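Local structure of mannuronan C5-epimerase (Pseudomonas syringae pv. tomato, 4NK6) at residues 247-252 and 270-275; 295-300 and 319-324. The protein converts beta-D-mannuronate residues of the polymer alginate to alpha-L-guluronate and, within a periplasmic complex, shields the new chain from degradation as it crosses the periplasm. All blocks are in the same frame, centred on the assembly; numbering follows the deposited sequence.

In the fold
Four consecutive rungs of one face of the right-handed parallel beta-helix carry the two contacts. Strands 246-251 and 269-274 form contact 1, near the centre of the chain; strands 296-299 and 320-323 follow in sequence and in space as contact 2, its centre about 9 Å away. The two join where strands 269-274 and 296-299 run side by side: Ile271 O lies 2.9 Å from Ile297 N, a probable hydrogen bond. Polar side chains continue across this seam. His274, inferred to be the proton acceptor, touches Ser299, and Asp275 is salt-bridged to Arg300, so both contacts build the surroundings of the probable active site.

Contact 1: 247-252 and 270-275; sequences GFYCYE and GIDPHD
Tyr249 leans forward along its own strand, so that CE1 comes 3.7 Å from His274 CB and the ring edge faces Asp272 OD2. The lean comes with CG anti to the backbone N (chi1 169°); the carboxylate of Asp272 points the same way beside the phenol, OD2 3.6 Å from Tyr249 CD1 and close to the ring plane. The Tyr249 and His274 rings meet obliquely, their planes 33° apart. A water 2.5 Å from Tyr249 OH makes a weak bond to Asp275 OD2, linking the phenol to Asp275.

Asp275 also sets its OD2 at the edge of the Tyr251 ring, 3.2 Å from CD2, while Glu252 CG lies over one face of that ring. Segments 247-252 and 270-275 are successive rungs of the right-handed parallel beta-helix, in register, and Phe248, Cys250, Ile271 and Pro273 pack on the face turned from the tyrosines and His274. There Cys250 SG rests 3.6 Å from Pro273 CA.

His274, the inferred proton acceptor, gives its ND1-H to Asp275 OD1 almost straight (176°) and in the imidazole plane, although the oxygen is approached from above the carboxylate plane. Arg300 salt-bridges the same OD1 and Arg276 pairs with Glu252. Between backbones, Asp272 N bonds to Phe248 O at 2.8 Å and Glu252 N to Asp275 O at 2.9 Å.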
ATOM      1  N   GLY A 247       0.035   4.921  -3.095  1.00 32.48           N
ATOM      2  CA  GLY A 247       1.393   4.788  -2.600  1.00 31.07           C
ATOM      3  C   GLY A 247       1.804   3.335  -2.436  1.00 34.77           C
ATOM      4  O   GLY A 247       2.939   2.959  -2.747  1.00 32.90           O
ATOM      5  N   PHE A 248       0.885   2.518  -1.931  1.00 29.48           N
ATOM      6  CA  PHE A 248       1.132   1.084  -1.762  1.00 30.37           C
ATOM      7  C   PHE A 248      -0.176   0.324  -1.928  1.00 30.87           C
ATOM      8  O   PHE A 248      -1.216   0.755  -1.441  1.00 28.84           O
ATOM      9  CB  PHE A 248       1.721   0.781  -0.380  1.00 26.92           C
ATOM     10  CG  PHE A 248       1.841  -0.712  -0.069  1.00 29.92           C
ATOM     11  CD1 PHE A 248       0.792  -1.410   0.530  1.00 30.05           C
ATOM     12  CD2 PHE A 248       3.003  -1.407  -0.368  1.00 29.88           C
ATOM     13  CE1 PHE A 248       0.892  -2.769   0.815  1.00 29.87           C
ATOM     14  CE2 PHE A 248       3.118  -2.771  -0.076  1.00 30.59           C
ATOM     15  CZ  PHE A 248       2.057  -3.453   0.519  1.00 29.05           C
ATOM     16  N   TYR A 249      -0.121  -0.811  -2.613  1.00 30.29           N
ATOM     17  CA  TYR A 249      -1.290  -1.663  -2.763  1.00 27.46           C
ATOM     18  C   TYR A 249      -0.868  -3.110  -2.614  1.00 33.66           C
ATOM     19  O   TYR A 249       0.229  -3.485  -3.032  1.00 30.85           O
ATOM     20  CB  TYR A 249      -1.921  -1.458  -4.152  1.00 28.99           C
ATOM     21  CG  TYR A 249      -2.991  -2.475  -4.513  1.00 32.29           C
ATOM     22  CD1 TYR A 249      -4.317  -2.281  -4.140  1.00 30.83           C
ATOM     23  CD2 TYR A 249      -2.676  -3.623  -5.231  1.00 30.72           C
ATOM     24  CE1 TYR A 249      -5.304  -3.205  -4.465  1.00 30.72           C
ATOM     25  CE2 TYR A 249      -3.658  -4.556  -5.561  1.00 33.82           C
ATOM     26  CZ  TYR A 249      -4.967  -4.336  -5.176  1.00 34.82           C
ATOM     27  OH  TYR A 249      -5.943  -5.254  -5.497  1.00 37.39           O
ATOM     28  N   CYS A 250      -1.731  -3.928  -2.026  1.00 29.40           N
ATOM     29  CA  CYS A 250      -1.513  -5.366  -2.088  1.00 33.13           C
ATOM     30  C   CYS A 250      -2.807  -6.178  -2.171  1.00 33.60           C
ATOM     31  O   CYS A 250      -3.891  -5.689  -1.853  1.00 29.52           O
ATOM     32  CB  CYS A 250      -0.601  -5.865  -0.956  1.00 34.92           C
ATOM     33  SG  CYS A 250      -1.296  -5.767   0.704  1.00 32.66           S
ATOM     34  N   TYR A 251      -2.668  -7.423  -2.612  1.00 29.96           N
ATOM     35  CA  TYR A 251      -3.787  -8.327  -2.837  1.00 28.82           C
ATOM     36  C   TYR A 251      -3.335  -9.722  -2.443  1.00 34.92           C
ATOM     37  O   TYR A 251      -2.316 -10.204  -2.953  1.00 37.91           O
ATOM     38  CB  TYR A 251      -4.166  -8.304  -4.328  1.00 28.25           C
ATOM     39  CG  TYR A 251      -5.109  -9.409  -4.790  1.00 30.86           C
ATOM     40  CD1 TYR A 251      -4.616 -10.629  -5.249  1.00 33.21           C
ATOM     41  CD2 TYR A 251      -6.487  -9.217  -4.803  1.00 32.93           C
ATOM     42  CE1 TYR A 251      -5.467 -11.637  -5.685  1.00 32.80           C
ATOM     43  CE2 TYR A 251      -7.356 -10.221  -5.235  1.00 32.61           C
ATOM     44  CZ  TYR A 251      -6.834 -11.427  -5.677  1.00 36.97           C
ATOM     45  OH  TYR A 251      -7.680 -12.424  -6.107  1.00 36.42           O
ATOM     46  N   GLU A 252      -4.086 -10.361  -1.550  1.00 33.49           N
ATOM     47  CA  GLU A 252      -3.752 -11.685  -1.036  1.00 36.56           C
ATOM     48  C   GLU A 252      -2.258 -11.824  -0.707  1.00 38.12           C
ATOM     49  O   GLU A 252      -1.581 -12.742  -1.173  1.00 40.93           O
ATOM     50  CB  GLU A 252      -4.232 -12.767  -2.008  1.00 35.98           C
ATOM     51  CG  GLU A 252      -5.750 -12.889  -2.040  1.00 35.79           C
ATOM     52  CD  GLU A 252      -6.235 -14.039  -2.897  1.00 43.67           C
ATOM     53  OE1 GLU A 252      -5.395 -14.867  -3.309  1.00 41.30           O
ATOM     54  OE2 GLU A 252      -7.457 -14.112  -3.163  1.00 41.12           O
ATOM     55  N   GLY A 270      -2.654   6.693   0.425  1.00 32.97           N
ATOM     56  CA  GLY A 270      -1.265   6.503   0.815  1.00 30.57           C
ATOM     57  C   GLY A 270      -0.911   5.025   0.815  1.00 31.00           C
ATOM     58  O   GLY A 270      -0.161   4.564  -0.029  1.00 33.39           O
ATOM     59  N   ILE A 271      -1.481   4.282   1.758  1.00 28.70           N
ATOM     60  CA  ILE A 271      -1.203   2.860   1.922  1.00 26.80           C
ATOM     61  C   ILE A 271      -2.534   2.108   1.875  1.00 30.39           C
ATOM     62  O   ILE A 271      -3.411   2.355   2.703  1.00 28.86           O
ATOM     63  CB  ILE A 271      -0.517   2.589   3.295  1.00 28.91           C
ATOM     64  CG1 ILE A 271       0.698   3.508   3.492  1.00 26.86           C
ATOM     65  CG2 ILE A 271      -0.082   1.141   3.416  1.00 27.65           C
ATOM     66  CD1 ILE A 271       1.449   3.274   4.816  1.00 28.10           C
ATOM     67  N   ASP A 272      -2.685   1.193   0.917  1.00 29.36           N
ATOM     68  CA  ASP A 272      -3.993   0.583   0.630  1.00 27.01           C
ATOM     69  C   ASP A 272      -3.936  -0.949   0.494  1.00 29.41           C
ATOM     70  O   ASP A 272      -4.165  -1.493  -0.594  1.00 26.63           O
ATOM     71  CB  ASP A 272      -4.558   1.229  -0.656  1.00 31.11           C
ATOM     72  CG  ASP A 272      -5.876   0.597  -1.137  1.00 37.20           C
ATOM     73  OD1 ASP A 272      -6.759   0.288  -0.309  1.00 35.48           O
ATOM     74  OD2 ASP A 272      -6.010   0.397  -2.363  1.00 32.98           O
ATOM     75  N   PRO A 273      -3.632  -1.659   1.599  1.00 25.41           N
ATOM     76  CA  PRO A 273      -3.645  -3.130   1.543  1.00 30.03           C
ATOM     77  C   PRO A 273      -5.059  -3.663   1.306  1.00 31.16           C
ATOM     78  O   PRO A 273      -6.006  -3.081   1.817  1.00 31.73           O
ATOM     79  CB  PRO A 273      -3.182  -3.532   2.945  1.00 31.35           C
ATOM     80  CG  PRO A 273      -2.429  -2.342   3.467  1.00 28.35           C
ATOM     81  CD  PRO A 273      -3.205  -1.175   2.926  1.00 27.13           C
ATOM     82  N   HIS A 274      -5.198  -4.763   0.570  1.00 31.01           N
ATOM     83  CA  HIS A 274      -6.513  -5.189   0.103  1.00 27.98           C
ATOM     84  C   HIS A 274      -6.669  -6.700   0.084  1.00 34.31           C
ATOM     85  O   HIS A 274      -5.684  -7.450   0.077  1.00 28.49           O
ATOM     86  CB  HIS A 274      -6.739  -4.689  -1.338  1.00 29.18           C
ATOM     87  CG  HIS A 274      -7.895  -3.745  -1.492  1.00 31.76           C
ATOM     88  ND1 HIS A 274      -9.171  -4.174  -1.794  1.00 37.04           N
ATOM     89  CD2 HIS A 274      -7.963  -2.395  -1.405  1.00 32.66           C
ATOM     90  CE1 HIS A 274      -9.978  -3.131  -1.876  1.00 34.88           C
ATOM     91  NE2 HIS A 274      -9.271  -2.039  -1.647  1.00 35.98           N
ATOM     92  N   ASP A 275      -7.927  -7.127   0.051  1.00 29.49           N
ATOM     93  CA  ASP A 275      -8.311  -8.457  -0.424  1.00 29.54           C
ATOM     94  C   ASP A 275      -7.593  -9.634   0.223  1.00 32.79           C
ATOM     95  O   ASP A 275      -6.746 -10.276  -0.405  1.00 35.39           O
ATOM     96  CB  ASP A 275      -8.154  -8.537  -1.946  1.00 30.89           C
ATOM     97  CG  ASP A 275      -9.215  -7.729  -2.694  1.00 38.25           C
ATOM     98  OD1 ASP A 275      -9.960  -6.950  -2.065  1.00 39.90           O
ATOM     99  OD2 ASP A 275      -9.297  -7.866  -3.921  1.00 48.03           O
TER
HETATM  100  O   HOH W   1      -8.419  -5.115  -4.953  1.00 46.39           O

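Contact 2: 295-300 and 319-324; sequences GIIISR and GVVLDR
Ser299 donates its hydroxyl to Asp323 across the strand pair, OG to OD2 2.7 Å, meeting the carboxylate on its anti side. Paired across the strands, the two leave the same face, and matching torsions (OG and CG anti to N, chi1 178° and 179°) point hydroxyl and carboxylate the same way, within bonding distance. The syn lone pair of the same OD2 takes Arg324 NH1 at 2.9 Å, exactly in the guanidinium plane. This salt bridge and the serine bond grip OD2 from two directions and should limit rotation of the carboxylate.

Arg300 and Arg324 run alongside each other, guanidinium planes 66° apart and NH2 of Arg300 3.6 Å from NE of Arg324. Asp407 receives a salt bridge from both of these nitrogens, so the two positive groups gather round a shared anion.

Apolar pairs lie on both faces. On the face of Ser299 and Asp323, Ile297 and Val321 lie side by side, with CG1 of Ile297 3.8 Å from CB of Val321; on the opposite face, with Ile296 and Val320, Ile298 CD1 meets Leu322 CG at 3.9 Å.

Five backbone hydrogen bonds, from Ile296 N to Gly319 O through Arg300 N to Asp323 O, give regular parallel pairing.

In the beta-helix, strand 269-274 flanks 296-299 and strand 344-347 flanks 320-323, while Val320 and Leu322 pack inward on strand 330-337.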
ATOM      1  N   GLY A 295      -5.432   8.320   4.072  1.00 29.13           N
ATOM      2  CA  GLY A 295      -4.019   8.098   4.274  1.00 31.96           C
ATOM      3  C   GLY A 295      -3.729   6.607   4.272  1.00 28.63           C
ATOM      4  O   GLY A 295      -2.949   6.109   3.462  1.00 28.66           O
ATOM      5  N   ILE A 296      -4.360   5.891   5.193  1.00 25.77           N
ATOM      6  CA  ILE A 296      -4.145   4.458   5.330  1.00 27.89           C
ATOM      7  C   ILE A 296      -5.492   3.758   5.328  1.00 29.88           C
ATOM      8  O   ILE A 296      -6.388   4.121   6.089  1.00 30.01           O
ATOM      9  CB  ILE A 296      -3.402   4.130   6.651  1.00 30.61           C
ATOM     10  CG1 ILE A 296      -2.031   4.823   6.702  1.00 28.54           C
ATOM     11  CG2 ILE A 296      -3.261   2.630   6.834  1.00 25.90           C
ATOM     12  CD1 ILE A 296      -1.248   4.527   7.992  1.00 29.94           C
ATOM     13  N   ILE A 297      -5.655   2.767   4.461  1.00 31.03           N
ATOM     14  CA  ILE A 297      -6.905   2.008   4.435  1.00 26.81           C
ATOM     15  C   ILE A 297      -6.625   0.536   4.159  1.00 28.67           C
ATOM     16  O   ILE A 297      -5.927   0.204   3.214  1.00 31.56           O
ATOM     17  CB  ILE A 297      -7.946   2.579   3.399  1.00 29.87           C
ATOM     18  CG1 ILE A 297      -9.142   1.625   3.255  1.00 31.40           C
ATOM     19  CG2 ILE A 297      -7.294   2.823   2.022  1.00 25.08           C
ATOM     20  CD1 ILE A 297     -10.328   2.159   2.376  1.00 28.49           C
ATOM     21  N   ILE A 298      -7.141  -0.345   5.003  1.00 27.40           N
ATOM     22  CA  ILE A 298      -7.128  -1.763   4.679  1.00 26.27           C
ATOM     23  C   ILE A 298      -8.563  -2.168   4.360  1.00 32.05           C
ATOM     24  O   ILE A 298      -9.499  -1.765   5.054  1.00 32.27           O
ATOM     25  CB  ILE A 298      -6.521  -2.618   5.805  1.00 27.41           C
ATOM     26  CG1 ILE A 298      -7.407  -2.608   7.058  1.00 29.91           C
ATOM     27  CG2 ILE A 298      -5.111  -2.115   6.152  1.00 27.77           C
ATOM     28  CD1 ILE A 298      -6.811  -3.411   8.216  1.00 28.75           C
ATOM     29  N   SER A 299      -8.743  -2.930   3.284  1.00 29.78           N
ATOM     30  CA  SER A 299     -10.084  -3.193   2.789  1.00 29.05           C
ATOM     31  C   SER A 299     -10.258  -4.605   2.262  1.00 33.62           C
ATOM     32  O   SER A 299      -9.421  -5.117   1.509  1.00 33.62           O
ATOM     33  CB  SER A 299     -10.459  -2.180   1.701  1.00 29.64           C
ATOM     34  OG  SER A 299     -11.744  -2.456   1.182  1.00 33.26           O
ATOM     35  N   ARG A 300     -11.362  -5.214   2.674  1.00 31.29           N
ATOM     36  CA  ARG A 300     -11.800  -6.538   2.228  1.00 29.00           C
ATOM     37  C   ARG A 300     -11.013  -7.681   2.836  1.00 33.02           C
ATOM     38  O   ARG A 300     -10.125  -8.264   2.201  1.00 34.85           O
ATOM     39  CB  ARG A 300     -11.907  -6.671   0.697  1.00 27.73           C
ATOM     40  CG  ARG A 300     -12.656  -7.951   0.288  1.00 34.57           C
ATOM     41  CD  ARG A 300     -12.958  -8.036  -1.205  1.00 37.76           C
ATOM     42  NE  ARG A 300     -13.989  -7.090  -1.619  1.00 37.86           N
ATOM     43  CZ  ARG A 300     -13.776  -6.049  -2.421  1.00 42.04           C
ATOM     44  NH1 ARG A 300     -12.563  -5.823  -2.917  1.00 37.89           N
ATOM     45  NH2 ARG A 300     -14.786  -5.247  -2.747  1.00 38.68           N
ATOM     46  N   GLY A 319      -7.825   9.550   8.212  1.00 28.81           N
ATOM     47  CA  GLY A 319      -6.460   9.180   8.503  1.00 26.52           C
ATOM     48  C   GLY A 319      -6.234   7.694   8.323  1.00 29.42           C
ATOM     49  O   GLY A 319      -5.290   7.278   7.653  1.00 28.34           O
ATOM     50  N   VAL A 320      -7.107   6.894   8.927  1.00 26.95           N
ATOM     51  CA  VAL A 320      -6.979   5.438   8.921  1.00 26.84           C
ATOM     52  C   VAL A 320      -8.358   4.781   8.788  1.00 27.98           C
ATOM     53  O   VAL A 320      -9.279   5.111   9.536  1.00 29.33           O
ATOM     54  CB  VAL A 320      -6.319   4.917  10.223  1.00 27.98           C
ATOM     55  CG1 VAL A 320      -6.335   3.399  10.255  1.00 30.55           C
ATOM     56  CG2 VAL A 320      -4.872   5.433  10.347  1.00 27.84           C
ATOM     57  N   VAL A 321      -8.498   3.858   7.839  1.00 27.21           N
ATOM     58  CA  VAL A 321      -9.771   3.180   7.603  1.00 25.64           C
ATOM     59  C   VAL A 321      -9.616   1.661   7.650  1.00 30.46           C
ATOM     60  O   VAL A 321      -8.658   1.127   7.103  1.00 31.51           O
ATOM     61  CB  VAL A 321     -10.378   3.597   6.227  1.00 27.47           C
ATOM     62  CG1 VAL A 321     -11.641   2.808   5.918  1.00 27.15           C
ATOM     63  CG2 VAL A 321     -10.672   5.083   6.209  1.00 25.21           C
ATOM     64  N   LEU A 322     -10.544   0.981   8.332  1.00 29.16           N
ATOM     65  CA  LEU A 322     -10.682  -0.481   8.258  1.00 29.36           C
ATOM     66  C   LEU A 322     -12.015  -0.769   7.572  1.00 29.86           C
ATOM     67  O   LEU A 322     -13.067  -0.386   8.083  1.00 31.51           O
ATOM     68  CB  LEU A 322     -10.682  -1.115   9.652  1.00 30.58           C
ATOM     69  CG  LEU A 322      -9.349  -1.317  10.392  1.00 39.53           C
ATOM     70  CD1 LEU A 322      -8.538  -0.047  10.483  1.00 33.29           C
ATOM     71  CD2 LEU A 322      -9.591  -1.890  11.787  1.00 36.65           C
ATOM     72  N   ASP A 323     -11.973  -1.438   6.420  1.00 25.21           N
ATOM     73  CA  ASP A 323     -13.143  -1.529   5.544  1.00 31.93           C
ATOM     74  C   ASP A 323     -13.471  -2.971   5.154  1.00 33.28           C
ATOM     75  O   ASP A 323     -12.572  -3.817   5.046  1.00 31.88           O
ATOM     76  CB  ASP A 323     -12.891  -0.693   4.282  1.00 36.28           C
ATOM     77  CG  ASP A 323     -14.054  -0.731   3.290  1.00 33.69           C
ATOM     78  OD1 ASP A 323     -15.201  -0.459   3.690  1.00 30.51           O
ATOM     79  OD2 ASP A 323     -13.817  -1.033   2.105  1.00 34.72           O
ATOM     80  N   ARG A 324     -14.756  -3.242   4.941  1.00 34.82           N
ATOM     81  CA  ARG A 324     -15.209  -4.502   4.337  1.00 34.04           C
ATOM     82  C   ARG A 324     -14.708  -5.761   5.048  1.00 36.98           C
ATOM     83  O   ARG A 324     -13.932  -6.544   4.486  1.00 32.70           O
ATOM     84  CB  ARG A 324     -14.850  -4.545   2.844  1.00 33.95           C
ATOM     85  CG  ARG A 324     -15.752  -3.664   1.971  1.00 35.24           C
ATOM     86  CD  ARG A 324     -15.310  -3.604   0.506  1.00 35.95           C
ATOM     87  NE  ARG A 324     -16.365  -3.065  -0.359  1.00 37.75           N
ATOM     88  CZ  ARG A 324     -16.658  -1.768  -0.467  1.00 40.76           C
ATOM     89  NH1 ARG A 324     -15.977  -0.869   0.234  1.00 33.19           N
ATOM     90  NH2 ARG A 324     -17.634  -1.369  -1.278  1.00 38.80           N
TER